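Local coordinates for CAG pathogenicity island protein 13 (Helicobacter pylori, PDB 2G3V) that is of unknown function but is encoded in the cag pathogenicity island and is probably associated with its type IV secretion system, at residues Ile45-His56 with Tyr89-Leu100. Sequence-based numbering, arbitrary orientation.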
# COMPACT_ATOMS: atom_id res chain seq x y z
N ILE A 45 -3.56 -0.11 -7.51
CA ILE A 45 -4.00 -0.63 -6.23
C ILE A 45 -4.73 -1.95 -6.47
O ILE A 45 -4.58 -2.89 -5.71
CB ILE A 45 -4.96 0.38 -5.51
CG1 ILE A 45 -4.18 1.67 -5.19
CG2 ILE A 45 -5.56 -0.24 -4.24
CD1 ILE A 45 -5.01 2.76 -4.53
N LYS A 46 -5.50 -2.01 -7.55
CA LYS A 46 -6.26 -3.21 -7.92
C LYS A 46 -5.35 -4.36 -8.34
O LYS A 46 -5.59 -5.50 -7.98
CB LYS A 46 -7.23 -2.87 -9.07
CG LYS A 46 -8.00 -4.05 -9.59
CD LYS A 46 -8.99 -4.54 -8.57
CE LYS A 46 -9.83 -5.67 -9.14
NZ LYS A 46 -10.86 -6.19 -8.21
N THR A 47 -4.32 -4.05 -9.11
CA THR A 47 -3.37 -5.07 -9.54
C THR A 47 -2.67 -5.68 -8.32
O THR A 47 -2.46 -6.89 -8.26
CB THR A 47 -2.33 -4.45 -10.50
OG1 THR A 47 -3.04 -3.77 -11.54
CG2 THR A 47 -1.42 -5.52 -11.11
N MSE A 48 -2.32 -4.86 -7.34
CA MSE A 48 -1.64 -5.37 -6.15
C MSE A 48 -2.62 -6.19 -5.31
O MSE A 48 -2.30 -7.29 -4.82
CB MSE A 48 -1.06 -4.22 -5.33
CG MSE A 48 -0.01 -3.41 -6.07
SE MSE A 48 0.94 -2.19 -4.94
CE MSE A 48 -0.28 -0.70 -4.95
N HIS A 49 -3.82 -5.65 -5.14
CA HIS A 49 -4.85 -6.34 -4.37
C HIS A 49 -5.11 -7.75 -4.87
O HIS A 49 -5.33 -8.66 -4.07
CB HIS A 49 -6.15 -5.53 -4.40
CG HIS A 49 -7.32 -6.27 -3.83
ND1 HIS A 49 -8.02 -7.23 -4.55
CD2 HIS A 49 -7.90 -6.24 -2.61
CE1 HIS A 49 -8.97 -7.74 -3.79
NE2 HIS A 49 -8.92 -7.16 -2.61
N ASP A 50 -5.08 -7.95 -6.18
CA ASP A 50 -5.30 -9.27 -6.73
C ASP A 50 -4.07 -10.14 -6.51
O ASP A 50 -4.18 -11.33 -6.25
CB ASP A 50 -5.63 -9.19 -8.23
CG ASP A 50 -6.87 -8.33 -8.52
OD1 ASP A 50 -7.88 -8.48 -7.77
OD2 ASP A 50 -6.86 -7.52 -9.48
N PHE A 51 -2.90 -9.52 -6.60
CA PHE A 51 -1.63 -10.20 -6.41
C PHE A 51 -1.59 -10.74 -5.00
O PHE A 51 -1.31 -11.92 -4.77
CB PHE A 51 -0.47 -9.23 -6.62
CG PHE A 51 0.88 -9.82 -6.34
CD1 PHE A 51 1.45 -10.75 -7.20
CD2 PHE A 51 1.59 -9.43 -5.21
CE1 PHE A 51 2.71 -11.28 -6.94
CE2 PHE A 51 2.85 -9.95 -4.93
CZ PHE A 51 3.41 -10.89 -5.81
N PHE A 52 -1.88 -9.86 -4.05
CA PHE A 52 -1.90 -10.24 -2.65
C PHE A 52 -2.86 -11.43 -2.42
O PHE A 52 -2.49 -12.45 -1.82
CB PHE A 52 -2.30 -9.04 -1.77
CG PHE A 52 -1.34 -7.87 -1.86
CD1 PHE A 52 0.00 -8.06 -2.20
CD2 PHE A 52 -1.78 -6.57 -1.59
CE1 PHE A 52 0.88 -6.98 -2.29
CE2 PHE A 52 -0.92 -5.49 -1.67
CZ PHE A 52 0.42 -5.69 -2.02
N LYS A 53 -4.09 -11.30 -2.92
CA LYS A 53 -5.05 -12.39 -2.77
C LYS A 53 -4.49 -13.69 -3.34
O LYS A 53 -4.63 -14.75 -2.74
CB LYS A 53 -6.36 -12.04 -3.48
CG LYS A 53 -7.30 -13.23 -3.64
CD LYS A 53 -8.65 -12.82 -4.14
CE LYS A 53 -9.34 -11.94 -3.11
NZ LYS A 53 -10.76 -11.64 -3.46
N GLN A 54 -3.84 -13.60 -4.49
CA GLN A 54 -3.25 -14.76 -5.15
C GLN A 54 -2.13 -15.41 -4.35
O GLN A 54 -1.83 -16.60 -4.52
CB GLN A 54 -2.74 -14.37 -6.54
CG GLN A 54 -3.71 -14.68 -7.67
CD GLN A 54 -3.92 -16.18 -7.88
OE1 GLN A 54 -4.69 -16.84 -7.17
NE2 GLN A 54 -3.21 -16.74 -8.87
N MSE A 55 -1.50 -14.66 -3.45
CA MSE A 55 -0.42 -15.27 -2.70
C MSE A 55 -0.94 -16.26 -1.65
O MSE A 55 -0.54 -17.43 -1.62
CB MSE A 55 0.44 -14.17 -2.07
CG MSE A 55 1.02 -13.20 -3.08
SE MSE A 55 2.20 -14.04 -4.36
CE MSE A 55 3.67 -14.35 -3.21
N HIS A 56 -1.86 -15.80 -0.80
CA HIS A 56 -2.42 -16.65 0.24
C HIS A 56 -3.47 -17.64 -0.28
O HIS A 56 -3.76 -18.64 0.36
CB HIS A 56 -3.01 -15.78 1.37
CG HIS A 56 -4.26 -15.05 0.99
ND1 HIS A 56 -5.40 -15.69 0.55
CD2 HIS A 56 -4.56 -13.72 1.02
CE1 HIS A 56 -6.35 -14.79 0.32
NE2 HIS A 56 -5.87 -13.60 0.60
N TYR A 89 0.17 -11.17 3.51
CA TYR A 89 -0.61 -11.03 2.29
C TYR A 89 -2.11 -11.10 2.53
O TYR A 89 -2.90 -10.51 1.79
CB TYR A 89 -0.14 -12.06 1.27
CG TYR A 89 1.19 -11.68 0.65
CD1 TYR A 89 1.31 -10.49 -0.07
CD2 TYR A 89 2.32 -12.49 0.80
CE1 TYR A 89 2.52 -10.12 -0.64
CE2 TYR A 89 3.54 -12.12 0.24
CZ TYR A 89 3.63 -10.93 -0.48
OH TYR A 89 4.82 -10.57 -1.07
N ARG A 90 -2.51 -11.80 3.58
CA ARG A 90 -3.93 -11.89 3.90
C ARG A 90 -4.33 -10.51 4.39
O ARG A 90 -5.39 -9.99 4.04
CB ARG A 90 -4.17 -12.92 5.00
CG ARG A 90 -3.74 -14.32 4.60
CD ARG A 90 -4.48 -15.39 5.39
NE ARG A 90 -4.22 -16.74 4.87
CZ ARG A 90 -3.22 -17.51 5.30
NH1 ARG A 90 -2.40 -17.07 6.25
NH2 ARG A 90 -3.06 -18.72 4.78
N LEU A 91 -3.44 -9.92 5.18
CA LEU A 91 -3.64 -8.60 5.77
C LEU A 91 -3.42 -7.49 4.73
O LEU A 91 -3.98 -6.40 4.86
CB LEU A 91 -2.68 -8.44 6.96
CG LEU A 91 -2.98 -7.38 8.03
CD1 LEU A 91 -4.25 -7.77 8.80
CD2 LEU A 91 -1.80 -7.28 8.98
N LEU A 92 -2.60 -7.76 3.72
CA LEU A 92 -2.33 -6.80 2.65
C LEU A 92 -3.54 -6.74 1.72
O LEU A 92 -3.91 -5.66 1.26
CB LEU A 92 -1.09 -7.21 1.84
CG LEU A 92 0.26 -6.55 2.15
CD1 LEU A 92 0.44 -6.37 3.64
CD2 LEU A 92 1.37 -7.39 1.59
N GLU A 93 -4.14 -7.90 1.44
CA GLU A 93 -5.32 -7.96 0.58
C GLU A 93 -6.45 -7.18 1.24
O GLU A 93 -7.20 -6.45 0.59
CB GLU A 93 -5.77 -9.40 0.36
CG GLU A 93 -6.96 -9.53 -0.59
CD GLU A 93 -7.75 -10.80 -0.38
OE1 GLU A 93 -7.13 -11.89 -0.29
OE2 GLU A 93 -8.99 -10.73 -0.30
N SER A 94 -6.56 -7.36 2.55
CA SER A 94 -7.58 -6.68 3.33
C SER A 94 -7.43 -5.17 3.24
O SER A 94 -8.38 -4.45 2.94
CB SER A 94 -7.51 -7.12 4.80
OG SER A 94 -7.74 -8.51 4.94
N GLU A 95 -6.22 -4.68 3.51
CA GLU A 95 -5.97 -3.24 3.46
C GLU A 95 -6.17 -2.67 2.06
O GLU A 95 -6.69 -1.58 1.90
CB GLU A 95 -4.56 -2.92 3.98
CG GLU A 95 -4.31 -3.41 5.39
CD GLU A 95 -5.45 -3.06 6.35
OE1 GLU A 95 -5.81 -1.87 6.45
OE2 GLU A 95 -5.98 -3.99 7.01
N THR A 96 -5.76 -3.40 1.03
CA THR A 96 -5.94 -2.89 -0.32
C THR A 96 -7.44 -2.76 -0.61
O THR A 96 -7.88 -1.87 -1.35
CB THR A 96 -5.23 -3.77 -1.38
OG1 THR A 96 -5.63 -5.14 -1.24
CG2 THR A 96 -3.74 -3.71 -1.19
N MSE A 97 -8.23 -3.63 0.01
CA MSE A 97 -9.68 -3.64 -0.13
C MSE A 97 -10.33 -2.41 0.53
O MSE A 97 -11.21 -1.77 -0.05
CB MSE A 97 -10.25 -4.91 0.50
CG MSE A 97 -10.42 -6.08 -0.44
SE MSE A 97 -12.11 -6.03 -1.44
CE MSE A 97 -13.33 -6.28 0.04
N GLU A 98 -9.90 -2.11 1.75
CA GLU A 98 -10.43 -0.97 2.50
C GLU A 98 -10.11 0.34 1.77
O GLU A 98 -10.98 1.21 1.65
CB GLU A 98 -9.84 -0.93 3.92
CG GLU A 98 -10.62 -0.07 4.90
CD GLU A 98 -12.01 -0.62 5.17
OE1 GLU A 98 -12.14 -1.83 5.49
OE2 GLU A 98 -12.98 0.16 5.06
N LEU A 99 -8.87 0.49 1.29
CA LEU A 99 -8.46 1.69 0.56
C LEU A 99 -9.31 1.84 -0.71
O LEU A 99 -9.81 2.93 -1.02
CB LEU A 99 -6.97 1.60 0.17
CG LEU A 99 -6.37 2.56 -0.88
CD1 LEU A 99 -6.42 4.00 -0.39
CD2 LEU A 99 -4.94 2.15 -1.18
N LEU A 100 -9.50 0.73 -1.42
CA LEU A 100 -10.30 0.72 -2.63
C LEU A 100 -11.71 1.23 -2.34
O LEU A 100 -12.27 2.01 -3.10
CB LEU A 100 -10.36 -0.69 -3.20
CG LEU A 100 -9.89 -0.98 -4.63
CD1 LEU A 100 -8.93 0.08 -5.13
CD2 LEU A 100 -9.24 -2.35 -4.64
O HOH W 1 -5.34 -18.28 2.90
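Phe52 and Tyr89 meet where two helices of this all-helical protein, 35-57 and 82-105, pack antiparallel, with segment axes 8.0 Å apart at closest approach and their directions 152° apart. The pair illustrates how one helix interface can divide into an apolar side and a polar flank.

On the apolar side, Phe52 CD1 lies 3.5 Å from Tyr89 CD1, the two ring planes inclined by 36°. Leu92 CB sits over one face of the Phe52 ring, 3.9 Å from its centroid, while Thr96 CG2 abuts the ring edge. Selenomethionine Met55 covers a face of Tyr89: with CG anti to the carbonyl carbon (chi1 -58°), Met55 brings CG over the ring centre, and the bend at chi2 keeps SE above the same face in a more distant Met-aromatic contact. Tyr89 OH is hydrogen-bonded to Phe125 O, in a loop. Toward the start of segment 45-56, Ile45 CD1 presses tightly on Leu99 CD2 at 3.4 Å, and Ile45 CG2 meets Leu100 CD1.

Along the polar flank, Glu93 reaches out extended beyond CG. Its OE2 forms a long salt bridge to Lys53 NZ, and OE1 accepts a hydrogen bond from His56 NE2, whose very short modelled length is doubtful. A water joins the helices beside this pair, accepting from Arg90 NE at 2.7 Å and donating to His56 O at 3.0 Å.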